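Local structure of scyllo-inositol 2-dehydrogenase (NADP(+)) IolW (Bacillus subtilis subsp. subtilis, 3GDO) at residues K35-R40 against E52-L57; I6-L11 against D29-S34. The protein catalyses the reversible NADPH-dependent reduction of scyllo-inosose to scyllo-inositol and does not accept NADH in place of NADPH. One frame throughout, in Å; residues are numbered along the deposited sequence.

Interaction 1: residues K35-R40 against E52-L57; sequences KIMTSR and EVVHEL
Ile-36 and Val-54 share the central backbone bond between two parallel strands, 35-37 and the outermost, 52-54. With helix 41-47 they form the second beta-alpha-beta unit of the Rossmann fold. Ile-36 N donates to Glu-52 O and Ile-36 O accepts from Val-54 N, both at 3.1 Å. Thr-38 N then donates to Val-54 O, at 3.2 Å. On their other side the Lys-35 and Met-37 backbones bond strand 6-11 and Gly-12; beyond strand 52-54, Glu-59 OE2 accepts from both His-55 N and Glu-56 N. Past the strand ends His-55 bends back with its ring edge toward Thr-38 O. The bond from ND1 to that oxygen is weak, with 127° at the hydrogen. With chi1 at -169°, Thr-38 OG1 sits beside its carbonyl carbon, facing the chain that follows, and accepts from Arg-40 N in an ST turn.

Lys-35, Met-37, Glu-52 and Val-54 have their side chains on one face. Lys-35 runs out extended, its CE 3.8 Å from Glu-52 OE2, but NZ makes no salt bridge to that carboxylate. NZ instead bonds Glu-59 O and pairs with the carboxylate of Asp-63. With an alanine at this lysine position, Glu-59 O would probably lose a donor and Asp-63 a positive partner, and the cover that CD gives Val-54 CG1 would go. Ile-36 and Val-53 point to the other face; Val-53 CG1 lies against Thr-38 O and more loosely against Thr-38 CG2. The chain of Met-37 reaches past Val-54 to the segment that follows it, where SD lies 3.6 Å from Leu-57 N.

Interaction 2: residues I6-L11 against D29-S34; sequences IKVGIL and DEYQIS
Ile-6 and Tyr-31 lie side by side on neighbouring parallel strands, 6-11 and 31-34. These strands and helix 15-26 make the first beta-alpha-beta unit of the Rossmann fold. Four hydrogen bonds join the backbones: Ile-6 N to Glu-30 O, Gln-32 N to Ile-6 O, Val-8 N to Gln-32 O and Ser-34 N to Val-8 O.

The Tyr-31 ring is the large bump on the face it shares with Ile-6, Val-8 and Ile-33. The CD1 corner of the ring is met from two directions: by Val-8 CG2 at 3.5 Å, at the edge and near the ring plane, and by Ile-6 CB at 3.9 Å, obliquely. Val-8 CG2 points there because it stands anti to its carbonyl carbon. Ile-309 and Ala-310 of helix 303-315 also pack on the tyrosine, and its OH bonds Tyr-306 O. Ile-10 CD1 meets Ile-33 CG2 at 4.0 Å.

On the other face Lys-7 lies across Gln-32 and Ser-34, a bend at chi2 (-45°) bringing its CD near both Gln-32 CB and Ser-34 OG. Gln-32 bends at chi2 and carries its amide forward along the strand, where NE2 donates to Ile-33 O at 3.3 Å from well above that carbonyl plane.

Overall arrangement
From the N terminus, strand 6-11 comes first, helix 15-26 follows, and strand 31-37 returns beside the first strand. Interaction 2 closes this loop. The chain then continues through helix 41-47 to strand 52-54, and interaction 1 closes the second loop. The two loops follow in series and neither nest nor cross. Strand 31-37 serves both, its first half in interaction 2 and its second in interaction 1. The contacts also meet directly: Ile-10 N lies 2.8 Å from Lys-35 O, and Leu-57 CD1 packs on Leu-11 CD1. Together they tie three neighbouring strands, 52-54, 31-37 and 6-11, into one half of the parallel Rossmann sheet.

Interaction 1: residues K35-R40 against E52-L57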
loop_
_atom_site.group_PDB
_atom_site.type_symbol
_atom_site.label_atom_id
_atom_site.label_comp_id
_atom_site.label_asym_id
_atom_site.label_seq_id
_atom_site.Cartn_x
_atom_site.Cartn_y
_atom_site.Cartn_z
ATOM N N LYS B 35 25.095 -35.137 -14.081
ATOM C CA LYS B 35 26.296 -34.449 -13.644
ATOM C C LYS B 35 25.970 -33.188 -12.824
ATOM O O LYS B 35 24.934 -32.534 -13.029
ATOM C CB LYS B 35 27.144 -34.084 -14.840
ATOM C CG LYS B 35 27.719 -35.311 -15.592
ATOM C CD LYS B 35 28.735 -34.882 -16.629
ATOM C CE LYS B 35 29.452 -36.119 -17.186
ATOM N NZ LYS B 35 30.274 -35.663 -18.345
ATOM N N ILE B 36 26.860 -32.873 -11.883
ATOM C CA ILE B 36 26.755 -31.646 -11.071
ATOM C C ILE B 36 28.139 -31.042 -10.961
ATOM O O ILE B 36 29.079 -31.727 -10.558
ATOM C CB ILE B 36 26.181 -31.920 -9.682
ATOM C CG1 ILE B 36 24.871 -32.699 -9.775
ATOM C CG2 ILE B 36 26.059 -30.600 -8.853
ATOM C CD1 ILE B 36 24.298 -33.124 -8.433
ATOM N N MET B 37 28.253 -29.773 -11.361
ATOM C CA MET B 37 29.492 -29.015 -11.280
ATOM C C MET B 37 29.601 -28.361 -9.885
ATOM O O MET B 37 28.850 -27.433 -9.583
ATOM C CB MET B 37 29.552 -27.956 -12.396
ATOM C CG MET B 37 30.934 -27.362 -12.600
ATOM S SD MET B 37 31.097 -25.922 -13.655
ATOM C CE MET B 37 30.088 -24.714 -12.850
ATOM N N THR B 38 30.527 -28.859 -9.050
ATOM C CA THR B 38 30.648 -28.430 -7.636
ATOM C C THR B 38 31.910 -29.037 -6.995
ATOM O O THR B 38 32.402 -30.089 -7.429
ATOM C CB THR B 38 29.373 -28.853 -6.808
ATOM O OG1 THR B 38 29.362 -28.233 -5.518
ATOM C CG2 THR B 38 29.257 -30.400 -6.665
ATOM N N SER B 39 32.417 -28.398 -5.942
ATOM C CA SER B 39 33.490 -28.995 -5.144
ATOM C C SER B 39 32.918 -29.743 -3.931
ATOM O O SER B 39 33.681 -30.283 -3.103
ATOM C CB SER B 39 34.492 -27.919 -4.697
ATOM O OG SER B 39 33.843 -26.992 -3.840
ATOM N N ARG B 40 31.591 -29.776 -3.797
ATOM C CA ARG B 40 30.958 -30.511 -2.705
ATOM C C ARG B 40 30.760 -31.974 -3.048
ATOM O O ARG B 40 29.619 -32.473 -3.093
ATOM C CB ARG B 40 29.631 -29.871 -2.296
ATOM C CG ARG B 40 29.751 -28.408 -1.813
ATOM C CD ARG B 40 28.390 -27.712 -1.814
ATOM N NE ARG B 40 28.473 -26.339 -1.311
ATOM C CZ ARG B 40 28.286 -25.979 -0.032
ATOM N NH1 ARG B 40 27.965 -26.870 0.895
ATOM N NH2 ARG B 40 28.397 -24.711 0.314
ATOM N N GLU B 52 27.511 -37.860 -11.283
ATOM C CA GLU B 52 28.940 -37.721 -11.333
ATOM C C GLU B 52 29.286 -36.262 -10.997
ATOM O O GLU B 52 28.725 -35.325 -11.594
ATOM C CB GLU B 52 29.477 -38.146 -12.709
ATOM C CG GLU B 52 30.882 -37.619 -13.078
ATOM C CD GLU B 52 31.370 -38.122 -14.435
ATOM O OE1 GLU B 52 32.414 -37.631 -14.950
ATOM O OE2 GLU B 52 30.697 -39.019 -14.999
ATOM N N VAL B 53 30.196 -36.066 -10.039
ATOM C CA VAL B 53 30.709 -34.728 -9.787
ATOM C C VAL B 53 31.764 -34.374 -10.819
ATOM O O VAL B 53 32.590 -35.217 -11.198
ATOM C CB VAL B 53 31.288 -34.574 -8.371
ATOM C CG1 VAL B 53 31.715 -33.133 -8.141
ATOM C CG2 VAL B 53 30.250 -34.940 -7.364
ATOM N N VAL B 54 31.727 -33.131 -11.281
ATOM C CA VAL B 54 32.702 -32.611 -12.209
ATOM C C VAL B 54 33.104 -31.236 -11.674
ATOM O O VAL B 54 32.360 -30.638 -10.897
ATOM C CB VAL B 54 32.132 -32.508 -13.684
ATOM C CG1 VAL B 54 31.476 -33.803 -14.103
ATOM C CG2 VAL B 54 31.134 -31.364 -13.840
ATOM N N HIS B 55 34.258 -30.733 -12.092
ATOM C CA HIS B 55 34.725 -29.423 -11.638
ATOM C C HIS B 55 34.949 -28.463 -12.792
ATOM O O HIS B 55 35.209 -27.287 -12.581
ATOM C CB HIS B 55 35.987 -29.549 -10.734
ATOM C CG HIS B 55 35.900 -30.678 -9.748
ATOM N ND1 HIS B 55 35.014 -30.674 -8.686
ATOM C CD2 HIS B 55 36.535 -31.877 -9.704
ATOM C CE1 HIS B 55 35.122 -31.813 -8.021
ATOM N NE2 HIS B 55 36.038 -32.559 -8.617
ATOM N N GLU B 56 34.834 -28.952 -14.018
ATOM C CA GLU B 56 34.931 -28.056 -15.176
ATOM C C GLU B 56 33.594 -27.908 -15.873
ATOM O O GLU B 56 32.854 -28.882 -15.976
ATOM C CB GLU B 56 35.947 -28.576 -16.192
ATOM C CG GLU B 56 36.889 -27.501 -16.648
ATOM C CD GLU B 56 37.541 -26.791 -15.465
ATOM O OE1 GLU B 56 38.000 -27.484 -14.529
ATOM O OE2 GLU B 56 37.585 -25.543 -15.474
ATOM N N LEU B 57 33.312 -26.701 -16.370
ATOM C CA LEU B 57 32.098 -26.463 -17.155
ATOM C C LEU B 57 32.011 -27.391 -18.382
ATOM O O LEU B 57 30.956 -27.963 -18.645
ATOM C CB LEU B 57 31.972 -24.982 -17.536
ATOM C CG LEU B 57 30.726 -24.559 -18.333
ATOM C CD1 LEU B 57 29.441 -25.083 -17.712
ATOM C CD2 LEU B 57 30.678 -23.053 -18.508
#

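Interaction 2: residues I6-L11 against D29-S34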
loop_
_atom_site.group_PDB
_atom_site.type_symbol
_atom_site.label_atom_id
_atom_site.label_comp_id
_atom_site.label_asym_id
_atom_site.label_seq_id
_atom_site.Cartn_x
_atom_site.Cartn_y
_atom_site.Cartn_z
ATOM N N ILE B 6 15.284 -37.314 -19.294
ATOM C CA ILE B 6 16.031 -36.143 -19.704
ATOM C C ILE B 6 17.279 -36.102 -18.835
ATOM O O ILE B 6 17.178 -36.130 -17.595
ATOM C CB ILE B 6 15.155 -34.859 -19.560
ATOM C CG1 ILE B 6 13.928 -34.969 -20.491
ATOM C CG2 ILE B 6 15.965 -33.612 -19.848
ATOM C CD1 ILE B 6 12.954 -33.841 -20.387
ATOM N N LYS B 7 18.440 -36.060 -19.486
ATOM C CA LYS B 7 19.733 -36.095 -18.810
ATOM C C LYS B 7 20.086 -34.691 -18.392
ATOM O O LYS B 7 20.278 -33.820 -19.224
ATOM C CB LYS B 7 20.862 -36.663 -19.723
ATOM C CG LYS B 7 20.622 -38.064 -20.321
ATOM C CD LYS B 7 20.094 -39.031 -19.269
ATOM C CE LYS B 7 19.946 -40.453 -19.859
ATOM N NZ LYS B 7 18.642 -40.611 -20.554
ATOM N N VAL B 8 20.228 -34.497 -17.093
ATOM C CA VAL B 8 20.426 -33.150 -16.541
ATOM C C VAL B 8 21.836 -32.958 -16.020
ATOM O O VAL B 8 22.384 -33.849 -15.386
ATOM C CB VAL B 8 19.411 -32.900 -15.395
ATOM C CG1 VAL B 8 19.588 -31.495 -14.762
ATOM C CG2 VAL B 8 17.982 -33.148 -15.911
ATOM N N GLY B 9 22.403 -31.789 -16.301
ATOM C CA GLY B 9 23.595 -31.296 -15.611
ATOM C C GLY B 9 23.242 -30.069 -14.761
ATOM O O GLY B 9 22.621 -29.108 -15.264
ATOM N N ILE B 10 23.593 -30.104 -13.471
ATOM C CA ILE B 10 23.347 -28.957 -12.563
ATOM C C ILE B 10 24.607 -28.148 -12.287
ATOM O O ILE B 10 25.610 -28.684 -11.808
ATOM C CB ILE B 10 22.718 -29.380 -11.226
ATOM C CG1 ILE B 10 21.462 -30.202 -11.471
ATOM C CG2 ILE B 10 22.409 -28.123 -10.338
ATOM C CD1 ILE B 10 20.910 -30.885 -10.218
ATOM N N LEU B 11 24.571 -26.864 -12.605
ATOM C CA LEU B 11 25.720 -26.024 -12.350
ATOM C C LEU B 11 25.609 -25.389 -10.956
ATOM O O LEU B 11 24.758 -24.543 -10.730
ATOM C CB LEU B 11 25.876 -24.937 -13.408
ATOM C CG LEU B 11 26.122 -25.312 -14.875
ATOM C CD1 LEU B 11 26.621 -24.061 -15.621
ATOM C CD2 LEU B 11 27.122 -26.482 -15.035
ATOM N N ASP B 29 10.219 -38.883 -12.493
ATOM C CA ASP B 29 10.921 -39.866 -13.349
ATOM C C ASP B 29 11.231 -39.443 -14.793
ATOM O O ASP B 29 12.044 -40.105 -15.464
ATOM C CB ASP B 29 10.424 -41.318 -13.236
ATOM C CG ASP B 29 8.996 -41.438 -12.753
ATOM O OD1 ASP B 29 8.084 -40.880 -13.402
ATOM O OD2 ASP B 29 8.780 -42.150 -11.749
ATOM N N GLU B 30 10.641 -38.330 -15.244
ATOM C CA GLU B 30 11.017 -37.712 -16.500
ATOM C C GLU B 30 12.494 -37.299 -16.564
ATOM O O GLU B 30 13.003 -36.940 -17.636
ATOM C CB GLU B 30 10.179 -36.448 -16.750
ATOM C CG GLU B 30 8.688 -36.653 -16.898
ATOM C CD GLU B 30 7.942 -36.384 -15.610
ATOM O OE1 GLU B 30 8.278 -37.010 -14.570
ATOM O OE2 GLU B 30 7.012 -35.551 -15.643
ATOM N N TYR B 31 13.174 -37.277 -15.416
ATOM C CA TYR B 31 14.530 -36.690 -15.328
ATOM C C TYR B 31 15.574 -37.645 -14.783
ATOM O O TYR B 31 15.270 -38.501 -13.961
ATOM C CB TYR B 31 14.537 -35.430 -14.438
ATOM C CG TYR B 31 13.828 -34.252 -15.068
ATOM C CD1 TYR B 31 14.477 -33.454 -15.999
ATOM C CD2 TYR B 31 12.492 -33.980 -14.769
ATOM C CE1 TYR B 31 13.833 -32.392 -16.591
ATOM C CE2 TYR B 31 11.828 -32.920 -15.352
ATOM C CZ TYR B 31 12.512 -32.110 -16.259
ATOM O OH TYR B 31 11.879 -31.040 -16.881
ATOM N N GLN B 32 16.801 -37.471 -15.254
ATOM C CA GLN B 32 17.944 -38.132 -14.670
ATOM C C GLN B 32 18.999 -37.079 -14.387
ATOM O O GLN B 32 19.477 -36.394 -15.310
ATOM C CB GLN B 32 18.517 -39.202 -15.627
ATOM C CG GLN B 32 19.652 -40.035 -15.019
ATOM C CD GLN B 32 19.246 -40.621 -13.675
ATOM O OE1 GLN B 32 18.344 -41.454 -13.591
ATOM N NE2 GLN B 32 19.901 -40.166 -12.612
ATOM N N ILE B 33 19.369 -36.943 -13.118
ATOM C CA ILE B 33 20.468 -36.047 -12.779
ATOM C C ILE B 33 21.759 -36.789 -13.073
ATOM O O ILE B 33 22.063 -37.745 -12.386
ATOM C CB ILE B 33 20.444 -35.602 -11.298
ATOM C CG1 ILE B 33 19.198 -34.745 -11.000
ATOM C CG2 ILE B 33 21.650 -34.738 -11.010
ATOM C CD1 ILE B 33 18.017 -35.533 -10.431
ATOM N N SER B 34 22.501 -36.363 -14.090
ATOM C CA SER B 34 23.722 -37.075 -14.514
ATOM C C SER B 34 24.990 -36.456 -13.964
ATOM O O SER B 34 25.877 -37.164 -13.473
ATOM C CB SER B 34 23.836 -37.152 -16.042
ATOM O OG SER B 34 22.767 -37.930 -16.554
#